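PDB 7BVE: integral membrane indolylacetylinositol arabinosyltransferase EmbC from Mycolicibacterium smegmatis, which probably transfers arabinose units in building the arabinan of the mycobacterial cell wall, as an integral membrane glycosyltransferase. Local coordinates for residues S55-L60 against I183-T188; V95-A99 against P1045-D1049; A99-R105 against T1016-L1020. All blocks are in the same frame, centred on the assembly; numbering follows the deposited sequence.

Interaction 1: residues S55-L60 against I183-T188; sequences SVDAPL and IVGVFT
Ser-55 to Leu-60 and Ile-183 to Thr-188 run almost exactly antiparallel, 177° apart end to end, but they pair only loosely. Val-56 N donates to Val-186 O over 3.1 Å, and at the far end a weak bond joins Leu-60 N to Ile-183 O. Between these bonds the backbones come close, Pro-59 CA to Val-184 CA 3.9 Å and Asp-57 CA to Gly-185 CA 4.2 Å; Gly-185 (phi 142°) takes a conformation open chiefly to glycine. Ser-55 closes the other end with its side chain: with OG anti to the carbonyl carbon (chi1 -58°), the hydroxyl accepts the backbone N-H of Thr-188, N to OG 3.2 Å, in a bent bond. Thr-188 CG2 lies near the same OG, while its own hydroxyl is hydrogen-bonded to Leu-91 O. The Phe-187 ring comes obliquely up to the Val-56 carbonyl, CE1 3.5 Å from Val-56 O, and its CD1 meets Ser-55 CB. Leu-60 and Ile-183 lie side by side, CD1 to CG2 4.1 Å, and Val-56 CG2 touches Val-186 CB. Both valines rest on Trp-47. This buried seam lies within the concanavalin-like domain. Helix 1016-1019 reaches Asp-57, Pro-59 and Phe-187 through Leu-1019, backbone bonds tie Val-184 and Phe-187 to Thr-94 and Ser-93, and the short, weakly bonded strand about Val-56 and Asp-57 runs parallel to strand 1051-1052.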
ATOM      1  N   SER A  55       1.288 -32.840  40.283  1.00 15.85           N
ATOM      2  CA  SER A  55       0.921 -32.020  39.144  1.00 15.85           C
ATOM      3  C   SER A  55       0.804 -32.876  37.892  1.00 15.85           C
ATOM      4  O   SER A  55       1.585 -33.804  37.675  1.00 15.85           O
ATOM      5  CB  SER A  55       1.962 -30.933  38.931  1.00 15.85           C
ATOM      6  OG  SER A  55       2.083 -30.139  40.089  1.00 15.85           O
ATOM      7  N   VAL A  56      -0.193 -32.568  37.068  1.00 15.07           N
ATOM      8  CA  VAL A  56      -0.372 -33.266  35.801  1.00 15.07           C
ATOM      9  C   VAL A  56      -0.211 -32.252  34.684  1.00 15.07           C
ATOM     10  O   VAL A  56       0.033 -31.072  34.941  1.00 15.07           O
ATOM     11  CB  VAL A  56      -1.729 -33.980  35.711  1.00 15.07           C
ATOM     12  CG1 VAL A  56      -1.858 -35.006  36.803  1.00 15.07           C
ATOM     13  CG2 VAL A  56      -2.855 -32.989  35.771  1.00 15.07           C
ATOM     14  N   ASP A  57      -0.337 -32.696  33.440  1.00 15.75           N
ATOM     15  CA  ASP A  57      -0.055 -31.835  32.299  1.00 15.75           C
ATOM     16  C   ASP A  57      -1.037 -32.177  31.189  1.00 15.75           C
ATOM     17  O   ASP A  57      -0.882 -33.197  30.517  1.00 15.75           O
ATOM     18  CB  ASP A  57       1.385 -32.023  31.841  1.00 15.75           C
ATOM     19  CG  ASP A  57       1.883 -30.875  31.024  1.00 15.75           C
ATOM     20  OD1 ASP A  57       1.101 -29.943  30.777  1.00 15.75           O
ATOM     21  OD2 ASP A  57       3.071 -30.891  30.647  1.00 15.75           O
ATOM     22  N   ALA A  58      -2.041 -31.324  30.990  1.00 15.07           N
ATOM     23  CA  ALA A  58      -3.120 -31.576  30.035  1.00 15.07           C
ATOM     24  C   ALA A  58      -3.429 -30.308  29.256  1.00 15.07           C
ATOM     25  O   ALA A  58      -4.380 -29.590  29.568  1.00 15.07           O
ATOM     26  CB  ALA A  58      -4.365 -32.082  30.760  1.00 15.07           C
ATOM     27  N   PRO A  59      -2.647 -30.005  28.217  1.00 15.07           N
ATOM     28  CA  PRO A  59      -2.820 -28.727  27.515  1.00 15.07           C
ATOM     29  C   PRO A  59      -3.974 -28.794  26.528  1.00 15.07           C
ATOM     30  O   PRO A  59      -3.922 -29.532  25.551  1.00 15.07           O
ATOM     31  CB  PRO A  59      -1.483 -28.540  26.797  1.00 15.07           C
ATOM     32  CG  PRO A  59      -0.569 -29.487  27.427  1.00 15.07           C
ATOM     33  CD  PRO A  59      -1.389 -30.646  27.822  1.00 15.07           C
ATOM     34  N   LEU A  60      -4.999 -27.992  26.771  1.00 15.07           N
ATOM     35  CA  LEU A  60      -6.200 -27.988  25.954  1.00 15.07           C
ATOM     36  C   LEU A  60      -5.974 -27.179  24.684  1.00 15.07           C
ATOM     37  O   LEU A  60      -5.298 -26.151  24.714  1.00 15.07           O
ATOM     38  CB  LEU A  60      -7.373 -27.428  26.754  1.00 15.07           C
ATOM     39  CG  LEU A  60      -8.235 -28.368  27.597  1.00 15.07           C
ATOM     40  CD1 LEU A  60      -7.510 -28.995  28.727  1.00 15.07           C
ATOM     41  CD2 LEU A  60      -9.381 -27.597  28.157  1.00 15.07           C
ATOM     42  N   ILE A 183      -6.448 -23.500  30.603  1.00 15.07           N
ATOM     43  CA  ILE A 183      -5.915 -24.677  31.273  1.00 15.07           C
ATOM     44  C   ILE A 183      -4.794 -25.252  30.425  1.00 15.07           C
ATOM     45  O   ILE A 183      -4.983 -25.508  29.233  1.00 15.07           O
ATOM     46  CB  ILE A 183      -7.013 -25.723  31.508  1.00 15.07           C
ATOM     47  CG1 ILE A 183      -8.091 -25.154  32.416  1.00 15.07           C
ATOM     48  CG2 ILE A 183      -6.444 -26.955  32.124  1.00 15.07           C
ATOM     49  CD1 ILE A 183      -9.296 -26.011  32.516  1.00 15.07           C
ATOM     50  N   VAL A 184      -3.616 -25.419  31.030  1.00 15.07           N
ATOM     51  CA  VAL A 184      -2.493 -26.107  30.399  1.00 15.07           C
ATOM     52  C   VAL A 184      -2.057 -27.249  31.305  1.00 15.07           C
ATOM     53  O   VAL A 184      -0.981 -27.823  31.126  1.00 15.07           O
ATOM     54  CB  VAL A 184      -1.312 -25.163  30.102  1.00 15.07           C
ATOM     55  CG1 VAL A 184      -1.703 -24.099  29.120  1.00 15.07           C
ATOM     56  CG2 VAL A 184      -0.807 -24.534  31.354  1.00 15.07           C
ATOM     57  N   GLY A 185      -2.892 -27.596  32.273  1.00 15.07           N
ATOM     58  CA  GLY A 185      -2.573 -28.645  33.218  1.00 15.07           C
ATOM     59  C   GLY A 185      -3.088 -28.249  34.575  1.00 15.07           C
ATOM     60  O   GLY A 185      -3.724 -27.209  34.681  1.00 15.07           O
ATOM     61  N   VAL A 186      -2.861 -29.043  35.613  1.00 15.07           N
ATOM     62  CA  VAL A 186      -3.253 -28.677  36.969  1.00 15.07           C
ATOM     63  C   VAL A 186      -2.021 -28.810  37.845  1.00 15.07           C
ATOM     64  O   VAL A 186      -1.555 -29.926  38.095  1.00 15.07           O
ATOM     65  CB  VAL A 186      -4.401 -29.537  37.503  1.00 15.07           C
ATOM     66  CG1 VAL A 186      -4.710 -29.167  38.934  1.00 15.07           C
ATOM     67  CG2 VAL A 186      -5.642 -29.375  36.654  1.00 15.07           C
ATOM     68  N   PHE A 187      -1.500 -27.685  38.317  1.00 15.07           N
ATOM     69  CA  PHE A 187      -0.225 -27.629  39.011  1.00 15.07           C
ATOM     70  C   PHE A 187      -0.447 -27.267  40.472  1.00 15.07           C
ATOM     71  O   PHE A 187      -1.458 -26.669  40.832  1.00 15.07           O
ATOM     72  CB  PHE A 187       0.693 -26.609  38.350  1.00 15.07           C
ATOM     73  CG  PHE A 187       0.903 -26.858  36.900  1.00 15.07           C
ATOM     74  CD1 PHE A 187       1.721 -27.866  36.458  1.00 15.07           C
ATOM     75  CD2 PHE A 187       0.283 -26.061  35.966  1.00 15.07           C
ATOM     76  CE1 PHE A 187       1.895 -28.095  35.125  1.00 15.07           C
ATOM     77  CE2 PHE A 187       0.461 -26.283  34.636  1.00 15.07           C
ATOM     78  CZ  PHE A 187       1.265 -27.290  34.213  1.00 15.07           C
ATOM     79  N   THR A 188       0.508 -27.636  41.318  1.00 15.09           N
ATOM     80  CA  THR A 188       0.390 -27.407  42.753  1.00 15.09           C
ATOM     81  C   THR A 188       1.785 -27.325  43.356  1.00 15.09           C
ATOM     82  O   THR A 188       2.789 -27.543  42.673  1.00 15.09           O
ATOM     83  CB  THR A 188      -0.423 -28.508  43.421  1.00 15.09           C
ATOM     84  OG1 THR A 188      -0.588 -28.195  44.806  1.00 15.09           O
ATOM     85  CG2 THR A 188       0.287 -29.820  43.304  1.00 15.09           C
TER

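Interaction 2: residues V95-A99 against P1045-D1049; sequences VPKQA and PWYPD
Gln-98 carries the aromatic part of the contact, with its CB over one face of the Trp-1046 indole. This is a CH-pi interaction: CB stands 3.9 Å from the centroid of the six-membered ring and 20° off the ring normal, with CE3 the nearest ring atom. The two side chains run antiparallel, each passing alongside the other. The bend in Gln-98 at its second torsion (chi2 88°) carries the terminal amide past the benzene part of the indole to Tyr-1047, whose CE1 lies 3.3 Å from Gln-98 OE1. NE2 comes to the edge of the phenol ring, in its plane, and the amide is turned 65° from that ring. Gln-98 thus fills the angle between two consecutive aromatic residues, and OE1 also approaches Trp-1046 CB. No hydrogen bond links the two segments.

Apolar packing supplies the rest. Pro-96 crosses Trp-1046 at about a right angle, its CB 4.0 Å from CD1 on the pyrrole side of the indole, and the Ala-99 methyl comes near NE1 from an oblique direction. The extended aliphatic chain of Lys-97 crosses the hydroxyl end of Tyr-1047, with CE 3.8 Å from OH, on its way to a salt bridge between NZ and Asp-189. Pro-96 to Ala-99 form a type I beta turn, closed by Ala-99 N bonding to Pro-96 O over 3.2 Å, which presents these residues on one compact corner.

The contact joins the concanavalin-like domain to the C-terminal domain. The turn follows strand 90-93 and precedes strand 107-112; the aromatic pair leaves strand 1039-1045 ahead of strand 1051-1052, and Trp-1046 also packs on Arg-1021 of strand 1020-1029.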
ATOM      1  N   VAL A  95      -2.190 -22.917  35.426  1.00 15.07           N
ATOM      2  CA  VAL A  95      -1.002 -22.484  34.690  1.00 15.07           C
ATOM      3  C   VAL A  95       0.193 -22.523  35.627  1.00 15.07           C
ATOM      4  O   VAL A  95       0.040 -22.452  36.854  1.00 15.07           O
ATOM      5  CB  VAL A  95      -1.175 -21.057  34.128  1.00 15.07           C
ATOM      6  CG1 VAL A  95      -2.160 -21.032  32.985  1.00 15.07           C
ATOM      7  CG2 VAL A  95      -1.666 -20.156  35.215  1.00 15.07           C
ATOM      8  N   PRO A  96       1.404 -22.677  35.083  1.00 15.07           N
ATOM      9  CA  PRO A  96       2.590 -22.623  35.952  1.00 15.07           C
ATOM     10  C   PRO A  96       2.834 -21.190  36.395  1.00 15.07           C
ATOM     11  O   PRO A  96       2.848 -20.279  35.571  1.00 15.07           O
ATOM     12  CB  PRO A  96       3.717 -23.131  35.050  1.00 15.07           C
ATOM     13  CG  PRO A  96       3.060 -23.833  33.977  1.00 15.07           C
ATOM     14  CD  PRO A  96       1.788 -23.108  33.731  1.00 15.07           C
ATOM     15  N   LYS A  97       3.058 -20.997  37.700  1.00 15.07           N
ATOM     16  CA  LYS A  97       3.176 -19.656  38.265  1.00 15.07           C
ATOM     17  C   LYS A  97       4.423 -18.909  37.803  1.00 15.07           C
ATOM     18  O   LYS A  97       4.488 -17.687  37.974  1.00 15.07           O
ATOM     19  CB  LYS A  97       3.183 -19.730  39.788  1.00 15.07           C
ATOM     20  CG  LYS A  97       4.422 -20.399  40.344  1.00 15.07           C
ATOM     21  CD  LYS A  97       4.384 -20.499  41.848  1.00 15.07           C
ATOM     22  CE  LYS A  97       5.636 -21.156  42.385  1.00 15.07           C
ATOM     23  NZ  LYS A  97       5.578 -21.316  43.859  1.00 15.07           N
ATOM     24  N   GLN A  98       5.410 -19.606  37.228  1.00 15.07           N
ATOM     25  CA  GLN A  98       6.636 -18.961  36.785  1.00 15.07           C
ATOM     26  C   GLN A  98       6.483 -18.245  35.457  1.00 15.07           C
ATOM     27  O   GLN A  98       7.355 -17.446  35.104  1.00 15.07           O
ATOM     28  CB  GLN A  98       7.770 -19.976  36.658  1.00 15.07           C
ATOM     29  CG  GLN A  98       8.276 -20.538  37.962  1.00 15.07           C
ATOM     30  CD  GLN A  98       7.514 -21.752  38.406  1.00 15.07           C
ATOM     31  OE1 GLN A  98       6.813 -22.373  37.623  1.00 15.07           O
ATOM     32  NE2 GLN A  98       7.659 -22.111  39.671  1.00 15.07           N
ATOM     33  N   ALA A  99       5.410 -18.512  34.720  1.00 15.07           N
ATOM     34  CA  ALA A  99       5.220 -17.912  33.413  1.00 15.07           C
ATOM     35  C   ALA A  99       4.916 -16.420  33.542  1.00 15.07           C
ATOM     36  O   ALA A  99       4.356 -15.979  34.550  1.00 15.07           O
ATOM     37  CB  ALA A  99       4.090 -18.616  32.676  1.00 15.07           C
ATOM     38  N   PRO A1045      10.075 -27.877  30.381  1.00 15.07           N
ATOM     39  CA  PRO A1045       8.926 -27.568  31.230  1.00 15.07           C
ATOM     40  C   PRO A1045       9.340 -26.806  32.474  1.00 15.07           C
ATOM     41  O   PRO A1045      10.462 -26.938  32.963  1.00 15.07           O
ATOM     42  CB  PRO A1045       8.384 -28.952  31.598  1.00 15.07           C
ATOM     43  CG  PRO A1045       8.932 -29.864  30.583  1.00 15.07           C
ATOM     44  CD  PRO A1045      10.275 -29.326  30.261  1.00 15.07           C
ATOM     45  N   TRP A1046       8.414 -25.992  32.987  1.00 15.07           N
ATOM     46  CA  TRP A1046       8.655 -25.343  34.270  1.00 15.07           C
ATOM     47  C   TRP A1046       8.591 -26.345  35.412  1.00 15.07           C
ATOM     48  O   TRP A1046       9.413 -26.297  36.332  1.00 15.07           O
ATOM     49  CB  TRP A1046       7.656 -24.221  34.523  1.00 15.07           C
ATOM     50  CG  TRP A1046       7.743 -23.052  33.632  1.00 15.07           C
ATOM     51  CD1 TRP A1046       6.881 -22.720  32.651  1.00 15.07           C
ATOM     52  CD2 TRP A1046       8.751 -22.048  33.638  1.00 15.07           C
ATOM     53  NE1 TRP A1046       7.273 -21.563  32.042  1.00 15.07           N
ATOM     54  CE2 TRP A1046       8.427 -21.131  32.629  1.00 15.07           C
ATOM     55  CE3 TRP A1046       9.899 -21.832  34.401  1.00 15.07           C
ATOM     56  CZ2 TRP A1046       9.206 -20.018  32.359  1.00 15.07           C
ATOM     57  CZ3 TRP A1046      10.672 -20.731  34.129  1.00 15.07           C
ATOM     58  CH2 TRP A1046      10.323 -19.834  33.119  1.00 15.07           C
ATOM     59  N   TYR A1047       7.612 -27.247  35.388  1.00 18.59           N
ATOM     60  CA  TYR A1047       7.565 -28.292  36.401  1.00 18.59           C
ATOM     61  C   TYR A1047       7.975 -29.614  35.763  1.00 18.59           C
ATOM     62  O   TYR A1047       7.186 -30.198  35.002  1.00 18.59           O
ATOM     63  CB  TYR A1047       6.176 -28.419  37.038  1.00 18.59           C
ATOM     64  CG  TYR A1047       5.740 -27.294  37.954  1.00 18.59           C
ATOM     65  CD1 TYR A1047       6.564 -26.216  38.243  1.00 18.59           C
ATOM     66  CD2 TYR A1047       4.528 -27.356  38.597  1.00 18.59           C
ATOM     67  CE1 TYR A1047       6.149 -25.208  39.096  1.00 18.59           C
ATOM     68  CE2 TYR A1047       4.115 -26.368  39.450  1.00 18.59           C
ATOM     69  CZ  TYR A1047       4.920 -25.303  39.697  1.00 18.59           C
ATOM     70  OH  TYR A1047       4.473 -24.332  40.556  1.00 18.59           O
ATOM     71  N   PRO A1048       9.175 -30.130  36.037  1.00 27.18           N
ATOM     72  CA  PRO A1048       9.610 -31.369  35.381  1.00 27.18           C
ATOM     73  C   PRO A1048       8.922 -32.621  35.892  1.00 27.18           C
ATOM     74  O   PRO A1048       8.933 -33.639  35.189  1.00 27.18           O
ATOM     75  CB  PRO A1048      11.111 -31.407  35.678  1.00 27.18           C
ATOM     76  CG  PRO A1048      11.473 -29.993  36.009  1.00 27.18           C
ATOM     77  CD  PRO A1048      10.285 -29.457  36.719  1.00 27.18           C
ATOM     78  N   ASP A1049       8.328 -32.587  37.084  1.00 37.00           N
ATOM     79  CA  ASP A1049       7.650 -33.735  37.676  1.00 37.00           C
ATOM     80  C   ASP A1049       6.167 -33.800  37.329  1.00 37.00           C
ATOM     81  O   ASP A1049       5.378 -34.367  38.095  1.00 37.00           O
ATOM     82  CB  ASP A1049       7.836 -33.718  39.192  1.00 37.00           C
ATOM     83  CG  ASP A1049       7.403 -32.401  39.821  1.00 37.00           C
ATOM     84  OD1 ASP A1049       7.106 -31.440  39.079  1.00 37.00           O
ATOM     85  OD2 ASP A1049       7.347 -32.328  41.064  1.00 37.00           O
TER

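Interaction 3: residues A99-R105 against T1016-L1020; sequences APKAIDR and TELLL
Arg-105 and Leu-1018 meet where the type I beta turn Ala-99 to Ala-102 and the residues after it, from the concanavalin-like domain, sit against the short helix 1016-1019 of the C-terminal domain. Arg-105 starts with its CB directed at the helix. Its first torsion (chi1 -67°) sets CG beside the backbone N, and the chain then runs extended as far as NE, reaching across the domain contact to the helix. CD passes Leu-1018 CD1 at 4.2 Å. Farther out, Lys-101 CB of the turn lies over one face of the guanidinium, offset toward its rim, and Tyr-1007 makes a cation-pi contact with the same group. At the tip, NH1 forms a salt bridge with Glu-1017 OE1 over 3.3 Å, the oxygen lying at the guanidinium edge near its plane. The bond is weak though fairly straight, at 162°, and NH2 approaches OE2 no closer than 4.0 Å. The carboxylate plane stands nearly perpendicular to the guanidinium, so the two groups do not form the paired, two-bond arrangement. Glu-1017 reaches this place on an extended chain, while the Lys-101 ammonium stays well short of it. Leu-1018 holds the centre: its CD2 lies against the turn, meeting Lys-101 CB at 3.8 Å and Ala-99 CB at 4.2 Å. The same methyl lies 3.7 Å from the backbone O of Lys-101.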
ATOM      1  N   ALA A  99       5.410 -18.512  34.720  1.00 15.07           N
ATOM      2  CA  ALA A  99       5.220 -17.912  33.413  1.00 15.07           C
ATOM      3  C   ALA A  99       4.916 -16.420  33.542  1.00 15.07           C
ATOM      4  O   ALA A  99       4.356 -15.979  34.550  1.00 15.07           O
ATOM      5  CB  ALA A  99       4.090 -18.616  32.676  1.00 15.07           C
ATOM      6  N   PRO A 100       5.308 -15.615  32.550  1.00 15.07           N
ATOM      7  CA  PRO A 100       5.011 -14.177  32.635  1.00 15.07           C
ATOM      8  C   PRO A 100       3.535 -13.855  32.495  1.00 15.07           C
ATOM      9  O   PRO A 100       3.049 -12.916  33.136  1.00 15.07           O
ATOM     10  CB  PRO A 100       5.827 -13.590  31.478  1.00 15.07           C
ATOM     11  CG  PRO A 100       6.890 -14.584  31.224  1.00 15.07           C
ATOM     12  CD  PRO A 100       6.266 -15.907  31.476  1.00 15.07           C
ATOM     13  N   LYS A 101       2.809 -14.606  31.674  1.00 15.07           N
ATOM     14  CA  LYS A 101       1.402 -14.358  31.407  1.00 15.07           C
ATOM     15  C   LYS A 101       0.490 -15.293  32.181  1.00 15.07           C
ATOM     16  O   LYS A 101      -0.659 -15.484  31.787  1.00 15.07           O
ATOM     17  CB  LYS A 101       1.124 -14.500  29.915  1.00 15.07           C
ATOM     18  CG  LYS A 101       1.894 -13.548  29.039  1.00 15.07           C
ATOM     19  CD  LYS A 101       1.409 -12.129  29.212  1.00 15.07           C
ATOM     20  CE  LYS A 101       2.100 -11.212  28.228  1.00 15.07           C
ATOM     21  NZ  LYS A 101       1.668  -9.804  28.389  1.00 15.07           N
ATOM     22  N   ALA A 102       0.979 -15.890  33.259  1.00 15.07           N
ATOM     23  CA  ALA A 102       0.183 -16.850  34.004  1.00 15.07           C
ATOM     24  C   ALA A 102      -0.886 -16.197  34.850  1.00 15.07           C
ATOM     25  O   ALA A 102      -1.862 -16.859  35.206  1.00 15.07           O
ATOM     26  CB  ALA A 102       1.079 -17.674  34.909  1.00 15.07           C
ATOM     27  N   ILE A 103      -0.718 -14.927  35.191  1.00 16.22           N
ATOM     28  CA  ILE A 103      -1.645 -14.248  36.081  1.00 16.22           C
ATOM     29  C   ILE A 103      -2.858 -13.696  35.341  1.00 16.22           C
ATOM     30  O   ILE A 103      -3.964 -13.704  35.900  1.00 16.22           O
ATOM     31  CB  ILE A 103      -0.894 -13.149  36.870  1.00 16.22           C
ATOM     32  CG1 ILE A 103      -1.775 -12.546  37.960  1.00 16.22           C
ATOM     33  CG2 ILE A 103      -0.277 -12.099  35.943  1.00 16.22           C
ATOM     34  CD1 ILE A 103      -2.182 -13.531  39.005  1.00 16.22           C
ATOM     35  N   ASP A 104      -2.708 -13.305  34.076  1.00 15.07           N
ATOM     36  CA  ASP A 104      -3.791 -12.690  33.326  1.00 15.07           C
ATOM     37  C   ASP A 104      -4.415 -13.623  32.303  1.00 15.07           C
ATOM     38  O   ASP A 104      -5.082 -13.152  31.379  1.00 15.07           O
ATOM     39  CB  ASP A 104      -3.306 -11.413  32.641  1.00 15.07           C
ATOM     40  CG  ASP A 104      -2.076 -11.639  31.810  1.00 15.07           C
ATOM     41  OD1 ASP A 104      -1.473 -12.717  31.930  1.00 15.07           O
ATOM     42  OD2 ASP A 104      -1.718 -10.746  31.016  1.00 15.07           O
ATOM     43  N   ARG A 105      -4.207 -14.933  32.431  1.00 15.07           N
ATOM     44  CA  ARG A 105      -4.844 -15.903  31.544  1.00 15.07           C
ATOM     45  C   ARG A 105      -5.437 -17.105  32.248  1.00 15.07           C
ATOM     46  O   ARG A 105      -6.295 -17.758  31.665  1.00 15.07           O
ATOM     47  CB  ARG A 105      -3.867 -16.406  30.476  1.00 15.07           C
ATOM     48  CG  ARG A 105      -3.458 -15.351  29.479  1.00 15.07           C
ATOM     49  CD  ARG A 105      -2.558 -15.875  28.407  1.00 15.07           C
ATOM     50  NE  ARG A 105      -2.057 -14.781  27.588  1.00 15.07           N
ATOM     51  CZ  ARG A 105      -1.203 -14.932  26.585  1.00 15.07           C
ATOM     52  NH1 ARG A 105      -0.765 -16.137  26.263  1.00 15.07           N
ATOM     53  NH2 ARG A 105      -0.793 -13.876  25.900  1.00 15.07           N
ATOM     54  N   THR A1016       2.393 -23.134  24.411  1.00 15.07           N
ATOM     55  CA  THR A1016       3.788 -23.287  24.793  1.00 15.07           C
ATOM     56  C   THR A1016       4.370 -22.015  25.383  1.00 15.07           C
ATOM     57  O   THR A1016       5.458 -22.060  25.960  1.00 15.07           O
ATOM     58  CB  THR A1016       4.622 -23.710  23.589  1.00 15.07           C
ATOM     59  OG1 THR A1016       4.643 -22.650  22.632  1.00 15.07           O
ATOM     60  CG2 THR A1016       4.019 -24.933  22.942  1.00 15.07           C
ATOM     61  N   GLU A1017       3.682 -20.887  25.237  1.00 15.59           N
ATOM     62  CA  GLU A1017       4.078 -19.647  25.885  1.00 15.59           C
ATOM     63  C   GLU A1017       3.900 -19.717  27.394  1.00 15.59           C
ATOM     64  O   GLU A1017       4.627 -19.044  28.129  1.00 15.59           O
ATOM     65  CB  GLU A1017       3.253 -18.510  25.291  1.00 15.59           C
ATOM     66  CG  GLU A1017       3.638 -17.116  25.692  1.00 15.59           C
ATOM     67  CD  GLU A1017       2.778 -16.072  25.010  1.00 15.59           C
ATOM     68  OE1 GLU A1017       1.854 -16.452  24.266  1.00 15.59           O
ATOM     69  OE2 GLU A1017       3.035 -14.867  25.211  1.00 15.59           O
ATOM     70  N   LEU A1018       2.967 -20.537  27.870  1.00 15.07           N
ATOM     71  CA  LEU A1018       2.684 -20.681  29.288  1.00 15.07           C
ATOM     72  C   LEU A1018       3.245 -21.948  29.897  1.00 15.07           C
ATOM     73  O   LEU A1018       3.511 -21.973  31.094  1.00 15.07           O
ATOM     74  CB  LEU A1018       1.174 -20.675  29.529  1.00 15.07           C
ATOM     75  CG  LEU A1018       0.420 -19.415  29.138  1.00 15.07           C
ATOM     76  CD1 LEU A1018      -1.043 -19.614  29.390  1.00 15.07           C
ATOM     77  CD2 LEU A1018       0.936 -18.248  29.921  1.00 15.07           C
ATOM     78  N   LEU A1019       3.423 -22.998  29.114  1.00 15.07           N
ATOM     79  CA  LEU A1019       3.766 -24.296  29.664  1.00 15.07           C
ATOM     80  C   LEU A1019       5.262 -24.557  29.671  1.00 15.07           C
ATOM     81  O   LEU A1019       5.763 -25.219  30.585  1.00 15.07           O
ATOM     82  CB  LEU A1019       3.050 -25.385  28.867  1.00 15.07           C
ATOM     83  CG  LEU A1019       3.178 -26.825  29.334  1.00 15.07           C
ATOM     84  CD1 LEU A1019       2.562 -26.977  30.687  1.00 15.07           C
ATOM     85  CD2 LEU A1019       2.521 -27.730  28.357  1.00 15.07           C
ATOM     86  N   LEU A1020       5.985 -24.031  28.686  1.00 15.07           N
ATOM     87  CA  LEU A1020       7.367 -24.380  28.408  1.00 15.07           C
ATOM     88  C   LEU A1020       8.219 -23.122  28.362  1.00 15.07           C
ATOM     89  O   LEU A1020       7.729 -22.033  28.066  1.00 15.07           O
ATOM     90  CB  LEU A1020       7.474 -25.110  27.069  1.00 15.07           C
ATOM     91  CG  LEU A1020       6.705 -26.412  26.900  1.00 15.07           C
ATOM     92  CD1 LEU A1020       6.714 -26.819  25.469  1.00 15.07           C
ATOM     93  CD2 LEU A1020       7.303 -27.494  27.740  1.00 15.07           C
TER

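The three contacts form one cluster: interaction 2 has its centre about 9 Å from those of interactions 1 and 3, whose own centres lie about 12 Å apart. Phe-187 of interaction 1 packs on Pro-96 of interaction 2, CE2 to CD 3.6 Å, and its ring meets that of Tyr-1047 at about a right angle. Leu-1019, on helix 1016-1019 of interaction 3, presses on Pro-59, CD2 to CG 3.7 Å. Interactions 2 and 3 share Ala-99. Interaction 1 is internal to the concanavalin-like domain; the other two dock the C-terminal domain onto it. None of their residues lines the ethambutol pocket, to which the C-terminal domain contributes Trp-965 and Val-1004.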